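PDB 3DZ1: dihydrodipicolinate synthase from Rhodopseudomonas palustris, which probably catalyses a pyruvate-dependent step of lysine biosynthesis, the synthesis of 4-hydroxy-tetrahydrodipicolinate. Local coordinates for residues E208-A213 and L240-F245; G219-D224 and R253-Q258; T151-R156 and R183-D188. One frame throughout, in Å; residues are numbered along the deposited sequence.

Contact 1: residues E208-A213 and L240-F245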
loop_
_atom_site.group_PDB
_atom_site.type_symbol
_atom_site.label_atom_id
_atom_site.label_comp_id
_atom_site.label_asym_id
_atom_site.label_seq_id
_atom_site.Cartn_x
_atom_site.Cartn_y
_atom_site.Cartn_z
ATOM N N GLU A 208 4.648 -10.287 26.505
ATOM C CA GLU A 208 5.945 -10.213 25.852
ATOM C C GLU A 208 7.050 -10.534 26.853
ATOM O O GLU A 208 8.041 -11.176 26.509
ATOM C CB GLU A 208 6.151 -8.827 25.238
ATOM C CG GLU A 208 5.391 -8.640 23.933
ATOM C CD GLU A 208 5.248 -7.190 23.537
ATOM O OE1 GLU A 208 4.955 -6.931 22.350
ATOM O OE2 GLU A 208 5.420 -6.315 24.411
HETATM N N MSE A 209 6.873 -10.100 28.096
HETATM C CA MSE A 209 7.864 -10.382 29.124
HETATM C C MSE A 209 7.884 -11.885 29.393
HETATM O O MSE A 209 8.951 -12.478 29.570
HETATM C CB MSE A 209 7.545 -9.626 30.418
HETATM C CG MSE A 209 7.729 -8.112 30.331
HETATM SE SE MSE A 209 9.442 -7.539 29.590
HETATM C CE MSE A 209 10.631 -8.377 30.880
ATOM N N GLU A 210 6.705 -12.503 29.410
ATOM C CA GLU A 210 6.618 -13.940 29.653
ATOM C C GLU A 210 7.287 -14.738 28.530
ATOM O O GLU A 210 7.881 -15.796 28.771
ATOM C CB GLU A 210 5.151 -14.364 29.803
ATOM C CG GLU A 210 4.431 -13.655 30.947
ATOM C CD GLU A 210 3.035 -14.192 31.207
ATOM O OE1 GLU A 210 2.571 -15.061 30.437
ATOM O OE2 GLU A 210 2.399 -13.738 32.182
ATOM N N ARG A 211 7.195 -14.233 27.305
ATOM C CA ARG A 211 7.804 -14.911 26.164
ATOM C C ARG A 211 9.327 -14.853 26.204
ATOM O O ARG A 211 10.000 -15.653 25.552
ATOM C CB ARG A 211 7.322 -14.297 24.852
ATOM C CG ARG A 211 5.844 -14.503 24.579
ATOM C CD ARG A 211 5.497 -15.976 24.538
ATOM N NE ARG A 211 4.101 -16.184 24.163
ATOM C CZ ARG A 211 3.713 -16.866 23.091
ATOM N NH1 ARG A 211 4.617 -17.407 22.284
ATOM N NH2 ARG A 211 2.422 -17.006 22.828
ATOM N N GLY A 212 9.873 -13.900 26.949
ATOM C CA GLY A 212 11.317 -13.806 27.036
ATOM C C GLY A 212 11.937 -12.481 26.640
ATOM O O GLY A 212 13.158 -12.394 26.488
ATOM N N ALA A 213 11.119 -11.449 26.458
ATOM C CA ALA A 213 11.660 -10.139 26.103
ATOM C C ALA A 213 12.502 -9.667 27.286
ATOM O O ALA A 213 12.266 -10.082 28.421
ATOM C CB ALA A 213 10.530 -9.151 25.833
ATOM N N LEU A 240 0.727 -10.183 40.075
ATOM C CA LEU A 240 1.024 -8.789 40.389
ATOM C C LEU A 240 1.347 -8.013 39.118
ATOM O O LEU A 240 0.889 -6.883 38.934
ATOM C CB LEU A 240 2.204 -8.690 41.363
ATOM C CG LEU A 240 1.972 -9.292 42.751
ATOM C CD1 LEU A 240 3.191 -9.043 43.627
ATOM C CD2 LEU A 240 0.740 -8.669 43.376
ATOM N N ALA A 241 2.141 -8.627 38.249
ATOM C CA ALA A 241 2.523 -7.998 36.995
ATOM C C ALA A 241 1.286 -7.709 36.151
ATOM O O ALA A 241 1.107 -6.591 35.666
ATOM C CB ALA A 241 3.486 -8.898 36.228
ATOM N N HIS A 242 0.437 -8.714 35.969
ATOM C CA HIS A 242 -0.781 -8.533 35.181
ATOM C C HIS A 242 -1.800 -7.601 35.837
ATOM O O HIS A 242 -2.564 -6.929 35.146
ATOM C CB HIS A 242 -1.421 -9.891 34.884
ATOM C CG HIS A 242 -0.758 -10.628 33.765
ATOM N ND1 HIS A 242 -1.196 -10.548 32.461
ATOM C CD2 HIS A 242 0.345 -11.414 33.746
ATOM C CE1 HIS A 242 -0.392 -11.254 31.686
ATOM N NE2 HIS A 242 0.551 -11.788 32.441
ATOM N N ASN A 243 -1.827 -7.553 37.166
ATOM C CA ASN A 243 -2.772 -6.659 37.824
ATOM C C ASN A 243 -2.410 -5.210 37.522
ATOM O O ASN A 243 -3.276 -4.393 37.199
ATOM C CB ASN A 243 -2.777 -6.876 39.339
ATOM C CG ASN A 243 -3.467 -8.163 39.744
ATOM O OD1 ASN A 243 -4.174 -8.786 38.946
ATOM N ND2 ASN A 243 -3.273 -8.564 40.997
ATOM N N LEU A 244 -1.123 -4.898 37.624
ATOM C CA LEU A 244 -0.640 -3.548 37.364
ATOM C C LEU A 244 -0.789 -3.198 35.892
ATOM O O LEU A 244 -1.213 -2.093 35.547
ATOM C CB LEU A 244 0.827 -3.418 37.785
ATOM C CG LEU A 244 1.483 -2.054 37.548
ATOM C CD1 LEU A 244 0.684 -0.963 38.254
ATOM C CD2 LEU A 244 2.921 -2.089 38.054
ATOM N N PHE A 245 -0.446 -4.140 35.019
ATOM C CA PHE A 245 -0.573 -3.900 33.590
ATOM C C PHE A 245 -2.040 -3.612 33.253
ATOM O O PHE A 245 -2.352 -2.621 32.594
ATOM C CB PHE A 245 -0.084 -5.119 32.792
ATOM C CG PHE A 245 -0.175 -4.940 31.305
ATOM C CD1 PHE A 245 0.782 -4.198 30.616
ATOM C CD2 PHE A 245 -1.238 -5.490 30.593
ATOM C CE1 PHE A 245 0.679 -4.005 29.236
ATOM C CE2 PHE A 245 -1.350 -5.303 29.216
ATOM C CZ PHE A 245 -0.388 -4.559 28.537
#
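Glu210 and His242 reach for each other from opposite directions, bridging the gap between helix 205-211 and helix 238-255, and they are the two residues that touch here. The carboxylate oxygen OE2 of Glu210 accepts a hydrogen bond from NE2 of His242 at 2.7 Å, with an N-H...O angle of 155°. OE2 lies close to the plane of the imidazole, where the N-H points, whereas NE2 meets OE2 from well above the plane of the carboxylate, the two flat groups being turned 64° against each other. Both side chains leave the backbone with CG anti to their own carbonyl carbon. Beyond CG the glutamate runs extended (chi2 -173°), which gives it the length to span the gap, while the histidine delivers a flat ring with a nitrogen at its far edge. A long acid on a partly exposed helix face thus supplies the polar partner for a buried imidazole.

OE2 is gripped twice, since Arg238 also forms a salt bridge to it; this second donor probably helps to keep the carboxylate negative and to position it. Just beyond Glu210 the helix stops in a Schellman motif. Gly212, with a positive phi, closes it by a 3.1 Å bond from its N to Met209 O, and Ala213 N binds Glu208 O. A CB here would collide with the carbonyl oxygen of Arg211, hence glycine. The imidazole also meets the inclined ring of Phe207 and, edge-to-face, Tyr297 of the second subunit. The bond ties the helix after the seventh barrel strand, 195-198, to the C-terminal helical extension of this family. Around the pair, Ala241 and Met209 pack on helix 223-234, Phe245 leans on the start of helix 205-211, and Glu208 lies against helix 176-188.

Contact 2: residues G219-D224 and R253-Q258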
loop_
_atom_site.group_PDB
_atom_site.type_symbol
_atom_site.label_atom_id
_atom_site.label_comp_id
_atom_site.label_asym_id
_atom_site.label_seq_id
_atom_site.Cartn_x
_atom_site.Cartn_y
_atom_site.Cartn_z
ATOM N N GLY A 219 6.917 4.617 24.895
ATOM C CA GLY A 219 6.613 6.031 24.804
ATOM C C GLY A 219 5.422 6.324 25.711
ATOM O O GLY A 219 4.921 7.447 25.753
ATOM N N TYR A 220 4.970 5.304 26.440
ATOM C CA TYR A 220 3.835 5.436 27.357
ATOM C C TYR A 220 4.098 6.528 28.399
ATOM O O TYR A 220 5.200 6.612 28.952
ATOM C CB TYR A 220 3.575 4.092 28.049
ATOM C CG TYR A 220 2.380 4.079 28.975
ATOM C CD1 TYR A 220 1.129 4.531 28.546
ATOM C CD2 TYR A 220 2.494 3.597 30.278
ATOM C CE1 TYR A 220 0.022 4.503 29.396
ATOM C CE2 TYR A 220 1.396 3.563 31.134
ATOM C CZ TYR A 220 0.165 4.017 30.688
ATOM O OH TYR A 220 -0.917 3.977 31.540
ATOM N N CYS A 221 3.081 7.350 28.669
ATOM C CA CYS A 221 3.209 8.456 29.619
ATOM C C CYS A 221 3.465 8.079 31.077
ATOM O O CYS A 221 3.623 8.955 31.928
ATOM C CB CYS A 221 1.991 9.392 29.521
ATOM S SG CYS A 221 0.382 8.613 29.733
ATOM N N PHE A 222 3.493 6.781 31.373
ATOM C CA PHE A 222 3.798 6.321 32.722
ATOM C C PHE A 222 4.915 5.290 32.634
ATOM O O PHE A 222 4.746 4.128 33.005
ATOM C CB PHE A 222 2.564 5.725 33.398
ATOM C CG PHE A 222 1.625 6.760 33.941
ATOM C CD1 PHE A 222 1.850 7.333 35.189
ATOM C CD2 PHE A 222 0.538 7.197 33.187
ATOM C CE1 PHE A 222 1.005 8.330 35.681
ATOM C CE2 PHE A 222 -0.313 8.192 33.670
ATOM C CZ PHE A 222 -0.078 8.760 34.920
ATOM N N PRO A 223 6.085 5.709 32.127
ATOM C CA PRO A 223 7.202 4.772 32.012
ATOM C C PRO A 223 7.588 4.281 33.397
ATOM O O PRO A 223 8.092 3.169 33.551
ATOM C CB PRO A 223 8.292 5.613 31.352
ATOM C CG PRO A 223 8.007 6.989 31.878
ATOM C CD PRO A 223 6.505 7.076 31.769
ATOM N N ASP A 224 7.335 5.118 34.403
ATOM C CA ASP A 224 7.642 4.766 35.777
ATOM C C ASP A 224 6.860 3.527 36.219
ATOM O O ASP A 224 7.384 2.686 36.960
ATOM C CB ASP A 224 7.379 5.968 36.714
ATOM C CG ASP A 224 6.004 6.608 36.513
ATOM O OD1 ASP A 224 5.557 6.754 35.357
ATOM O OD2 ASP A 224 5.377 6.997 37.522
ATOM N N ARG A 253 -4.065 1.649 25.812
ATOM C CA ARG A 253 -4.752 1.520 24.533
ATOM C C ARG A 253 -5.281 2.845 23.998
ATOM O O ARG A 253 -5.345 3.035 22.785
ATOM C CB ARG A 253 -5.881 0.478 24.613
ATOM C CG ARG A 253 -7.003 0.806 25.548
ATOM C CD ARG A 253 -8.070 1.686 24.899
ATOM N NE ARG A 253 -8.795 2.383 25.947
ATOM C CZ ARG A 253 -10.114 2.398 26.090
ATOM N NH1 ARG A 253 -10.894 1.750 25.237
ATOM N NH2 ARG A 253 -10.646 3.056 27.109
ATOM N N TYR A 254 -5.646 3.766 24.885
ATOM C CA TYR A 254 -6.146 5.063 24.426
ATOM C C TYR A 254 -5.008 5.826 23.746
ATOM O O TYR A 254 -5.205 6.460 22.708
ATOM C CB TYR A 254 -6.693 5.896 25.594
ATOM C CG TYR A 254 -7.581 7.042 25.145
ATOM C CD1 TYR A 254 -8.965 6.891 25.077
ATOM C CD2 TYR A 254 -7.031 8.261 24.739
ATOM C CE1 TYR A 254 -9.783 7.929 24.614
ATOM C CE2 TYR A 254 -7.837 9.298 24.273
ATOM C CZ TYR A 254 -9.210 9.126 24.212
ATOM O OH TYR A 254 -10.008 10.145 23.737
ATOM N N GLU A 255 -3.815 5.751 24.333
ATOM C CA GLU A 255 -2.641 6.433 23.792
ATOM C C GLU A 255 -2.137 5.734 22.530
ATOM O O GLU A 255 -1.442 6.336 21.707
ATOM C CB GLU A 255 -1.518 6.458 24.835
ATOM C CG GLU A 255 -0.357 7.371 24.473
ATOM C CD GLU A 255 0.855 7.165 25.366
ATOM O OE1 GLU A 255 0.732 7.329 26.593
ATOM O OE2 GLU A 255 1.937 6.841 24.834
ATOM N N HIS A 256 -2.484 4.457 22.399
ATOM C CA HIS A 256 -2.080 3.643 21.256
ATOM C C HIS A 256 -2.964 3.904 20.038
ATOM O O HIS A 256 -3.490 2.976 19.430
ATOM C CB HIS A 256 -2.146 2.159 21.637
ATOM C CG HIS A 256 -1.652 1.231 20.570
ATOM N ND1 HIS A 256 -0.354 1.248 20.108
ATOM C CD2 HIS A 256 -2.282 0.246 19.885
ATOM C CE1 HIS A 256 -0.204 0.314 19.186
ATOM N NE2 HIS A 256 -1.358 -0.309 19.031
ATOM N N GLN A 257 -3.148 5.172 19.700
ATOM C CA GLN A 257 -3.942 5.544 18.537
ATOM C C GLN A 257 -3.053 6.388 17.637
ATOM O O GLN A 257 -2.405 7.319 18.104
ATOM C CB GLN A 257 -5.170 6.362 18.952
ATOM C CG GLN A 257 -6.297 5.551 19.546
ATOM C CD GLN A 257 -7.481 6.420 19.929
ATOM O OE1 GLN A 257 -7.421 7.181 20.898
ATOM N NE2 GLN A 257 -8.560 6.321 19.162
ATOM N N GLN A 258 -3.016 6.061 16.351
ATOM C CA GLN A 258 -2.194 6.811 15.410
ATOM C C GLN A 258 -2.585 8.284 15.369
ATOM O O GLN A 258 -3.763 8.618 15.267
ATOM C CB GLN A 258 -2.312 6.200 14.013
ATOM C CG GLN A 258 -1.681 4.822 13.899
ATOM C CD GLN A 258 -0.189 4.847 14.176
ATOM O OE1 GLN A 258 0.572 5.527 13.486
ATOM N NE2 GLN A 258 0.237 4.104 15.193
#
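Tyr220 and Glu255 bring their backbones to 7.5 Å between CA atoms, where the loop that leaves the last strand of the TIM barrel (215-218) passes the C-terminal end of helix 238-255. The contact joins the C-terminal rim of the eight-stranded barrel to the C-terminal helices, and Gly219 has its position about 7 Å from the side chain of Met217, a predicted pyruvate-binding residue.

Glu255 carries the contact. Its CG is anti to the backbone N (chi1 -169°), the start of an extended chain that carries the carboxylate from the last helical turn to the loop. OE1 takes the backbone N-H of Cys221 through its syn lone pair, at 3.1 Å and an N-H...O angle of 157°. A glutamate suits this place because a buried loop amide needs an acceptor that a helix can offer from a distance.

The same oxygen of Glu255 lies 3.4 Å from CD1 of Tyr220; the two side chains cross obliquely, ring and carboxylate planes 25° apart. The tyrosine hydroxyl is held by His248, which anchors the far end of the ring. The compact side chain of Cys221 puts SG 3.4 Å from Glu255 OE1 and packs on Val268.

The other oxygen, OE2, is paired with Arg265 in a salt bridge. That charge probably also eases its closeness to the backbone carbonyl of the glycine: Gly219 O and Glu255 OE2, both acceptors, stand 3.2 Å apart.

Contact 3: residues T151-R156 and R183-D188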
loop_
_atom_site.group_PDB
_atom_site.type_symbol
_atom_site.label_atom_id
_atom_site.label_comp_id
_atom_site.label_asym_id
_atom_site.label_seq_id
_atom_site.Cartn_x
_atom_site.Cartn_y
_atom_site.Cartn_z
ATOM N N THR A 151 10.437 -11.718 8.861
ATOM C CA THR A 151 10.267 -12.998 9.547
ATOM C C THR A 151 11.414 -13.186 10.529
ATOM O O THR A 151 12.448 -12.526 10.419
ATOM C CB THR A 151 10.300 -14.187 8.570
ATOM O OG1 THR A 151 11.602 -14.276 7.974
ATOM C CG2 THR A 151 9.258 -14.013 7.479
ATOM N N PRO A 152 11.240 -14.073 11.519
ATOM C CA PRO A 152 12.298 -14.319 12.499
ATOM C C PRO A 152 13.606 -14.697 11.807
ATOM O O PRO A 152 14.675 -14.277 12.232
ATOM C CB PRO A 152 11.725 -15.454 13.335
ATOM C CG PRO A 152 10.270 -15.104 13.376
ATOM C CD PRO A 152 9.984 -14.725 11.931
ATOM N N LYS A 153 13.514 -15.484 10.736
ATOM C CA LYS A 153 14.704 -15.897 9.988
ATOM C C LYS A 153 15.384 -14.703 9.326
ATOM O O LYS A 153 16.616 -14.646 9.240
ATOM C CB LYS A 153 14.337 -16.940 8.922
ATOM C CG LYS A 153 13.916 -18.284 9.497
ATOM C CD LYS A 153 13.619 -19.301 8.407
ATOM C CE LYS A 153 13.284 -20.659 9.016
ATOM N NZ LYS A 153 12.984 -21.692 7.978
ATOM N N VAL A 154 14.585 -13.753 8.846
ATOM C CA VAL A 154 15.139 -12.560 8.212
ATOM C C VAL A 154 15.835 -11.728 9.282
ATOM O O VAL A 154 16.918 -11.180 9.062
ATOM C CB VAL A 154 14.035 -11.710 7.520
ATOM C CG1 VAL A 154 14.530 -10.283 7.292
ATOM C CG2 VAL A 154 13.665 -12.334 6.182
ATOM N N ILE A 155 15.206 -11.632 10.448
ATOM C CA ILE A 155 15.791 -10.883 11.546
ATOM C C ILE A 155 17.116 -11.534 11.928
ATOM O O ILE A 155 18.122 -10.846 12.096
ATOM C CB ILE A 155 14.852 -10.865 12.770
ATOM C CG1 ILE A 155 13.629 -9.996 12.460
ATOM C CG2 ILE A 155 15.601 -10.341 14.005
ATOM C CD1 ILE A 155 12.547 -10.044 13.518
ATOM N N ARG A 156 17.114 -12.860 12.051
ATOM C CA ARG A 156 18.328 -13.588 12.408
ATOM C C ARG A 156 19.459 -13.299 11.425
ATOM O O ARG A 156 20.608 -13.093 11.827
ATOM C CB ARG A 156 18.059 -15.095 12.453
ATOM C CG ARG A 156 19.317 -15.931 12.687
ATOM C CD ARG A 156 18.992 -17.411 12.807
ATOM N NE ARG A 156 18.401 -17.941 11.584
ATOM C CZ ARG A 156 17.928 -19.176 11.456
ATOM N NH1 ARG A 156 17.974 -20.016 12.480
ATOM N NH2 ARG A 156 17.405 -19.568 10.302
ATOM N N ARG A 183 14.097 -16.588 20.507
ATOM C CA ARG A 183 14.782 -17.143 21.670
ATOM C C ARG A 183 15.186 -18.584 21.366
ATOM O O ARG A 183 16.209 -19.076 21.856
ATOM C CB ARG A 183 13.880 -17.090 22.906
ATOM C CG ARG A 183 13.653 -15.676 23.441
ATOM C CD ARG A 183 14.979 -14.952 23.703
ATOM N NE ARG A 183 14.784 -13.644 24.328
ATOM C CZ ARG A 183 15.666 -12.647 24.279
ATOM N NH1 ARG A 183 16.812 -12.802 23.631
ATOM N NH2 ARG A 183 15.399 -11.489 24.871
ATOM N N GLY A 184 14.383 -19.247 20.543
ATOM C CA GLY A 184 14.671 -20.618 20.160
ATOM C C GLY A 184 15.923 -20.704 19.303
ATOM O O GLY A 184 16.704 -21.656 19.424
ATOM N N PHE A 185 16.116 -19.716 18.430
ATOM C CA PHE A 185 17.296 -19.685 17.569
ATOM C C PHE A 185 18.541 -19.542 18.433
ATOM O O PHE A 185 19.591 -20.112 18.128
ATOM C CB PHE A 185 17.240 -18.514 16.579
ATOM C CG PHE A 185 16.190 -18.656 15.510
ATOM C CD1 PHE A 185 15.704 -19.908 15.142
ATOM C CD2 PHE A 185 15.713 -17.533 14.844
ATOM C CE1 PHE A 185 14.760 -20.036 14.126
ATOM C CE2 PHE A 185 14.771 -17.650 13.826
ATOM C CZ PHE A 185 14.293 -18.905 13.466
ATOM N N GLN A 186 18.426 -18.770 19.508
ATOM C CA GLN A 186 19.552 -18.578 20.410
ATOM C C GLN A 186 19.848 -19.885 21.135
ATOM O O GLN A 186 21.010 -20.238 21.353
ATOM C CB GLN A 186 19.249 -17.465 21.411
ATOM C CG GLN A 186 19.069 -16.109 20.746
ATOM C CD GLN A 186 18.805 -14.997 21.745
ATOM O OE1 GLN A 186 17.922 -15.107 22.598
ATOM N NE2 GLN A 186 19.566 -13.915 21.639
ATOM N N LYS A 187 18.794 -20.612 21.495
ATOM C CA LYS A 187 18.955 -21.890 22.176
ATOM C C LYS A 187 19.648 -22.911 21.271
ATOM O O LYS A 187 20.511 -23.661 21.732
ATOM C CB LYS A 187 17.594 -22.436 22.618
ATOM C CG LYS A 187 16.919 -21.602 23.693
ATOM C CD LYS A 187 15.544 -22.151 24.059
ATOM C CE LYS A 187 14.882 -21.313 25.147
ATOM N NZ LYS A 187 13.537 -21.842 25.529
ATOM N N ASP A 188 19.280 -22.940 19.990
ATOM C CA ASP A 188 19.893 -23.891 19.068
ATOM C C ASP A 188 21.239 -23.421 18.537
ATOM O O ASP A 188 21.902 -24.145 17.803
ATOM C CB ASP A 188 18.957 -24.225 17.892
ATOM C CG ASP A 188 18.788 -23.075 16.909
ATOM O OD1 ASP A 188 19.798 -22.476 16.484
ATOM O OD2 ASP A 188 17.631 -22.784 16.541
HETATM O O HOH W 1 17.437 -22.847 13.621
#
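Arg156 lays its guanidinium flat over one face of the Phe185 ring, a cation-pi stack with 4.1 Å between centres and planes 27° apart. CZ stands almost straight above the ring centre, while Arg156 NH1 is displaced toward the rim and comes to 3.5 Å from CD1 of Phe185. The arginine gets there by starting anti to its backbone N, running straight through chi2, and then bending at chi3 (62°); the bend folds the planar end down on the ring instead of sending it past. Arginine suits this place because one flat charged group can cover an aromatic face and still bind polar partners. NH1 of Arg156 has two: Ser190 OG and, in the guanidinium plane at 3.1 Å, water 1. The water in turn donates to Asp188 OD2 at 2.9 Å, an indirect link between opposite charges.

Phe185 has its CG anti to the carbonyl carbon, which sets the ring against Pro152 and Arg156. Pro152 CB packs on CE2 of Phe185 at 3.8 Å, and the ring edge also meets the Pro152 carbonyl oxygen. Lys153 adds its aliphatic part, CG lying 4.0 Å from CZ of Phe185, while the rest of its chain stays extended. The axes of the two short helical segments are 11.2 Å apart, a gap the phenyl ring helps to fill.

Proline fits the first turn, which needs no N-H from that position, and Thr151 caps it, OG1 accepting from Val154 N. Thr151 and Lys153 also pack on Glu118 of the third subunit. The segments cross at -56°, and strand 165-170 lies between their helices in the chain: these are successive outer helices of the (beta/alpha)8 barrel, joined near the surface by a cation-pi stack.

Contact 3 comes first along the chain, tying helix 152-161 to helix 176-188, and it closes before contacts 1 and 2 begin. Those two cross: their segments alternate, and both use helix 238-255, which contact 1 engages near its start and contact 2 at its end, their centres 16 Å apart. Contacts 1 and 3, with centres 22 Å apart, meet where Arg183 NH2 approaches Gly212 O at 2.9 Å, probably a hydrogen bond. Contacts 2 and 3 lie 29 Å apart between centres. Contact 3 lies within the TIM barrel, whereas contacts 1 and 2 fasten helix 238-255 of the C-terminal extension to it; these two also border the second subunit, contact 3 the third.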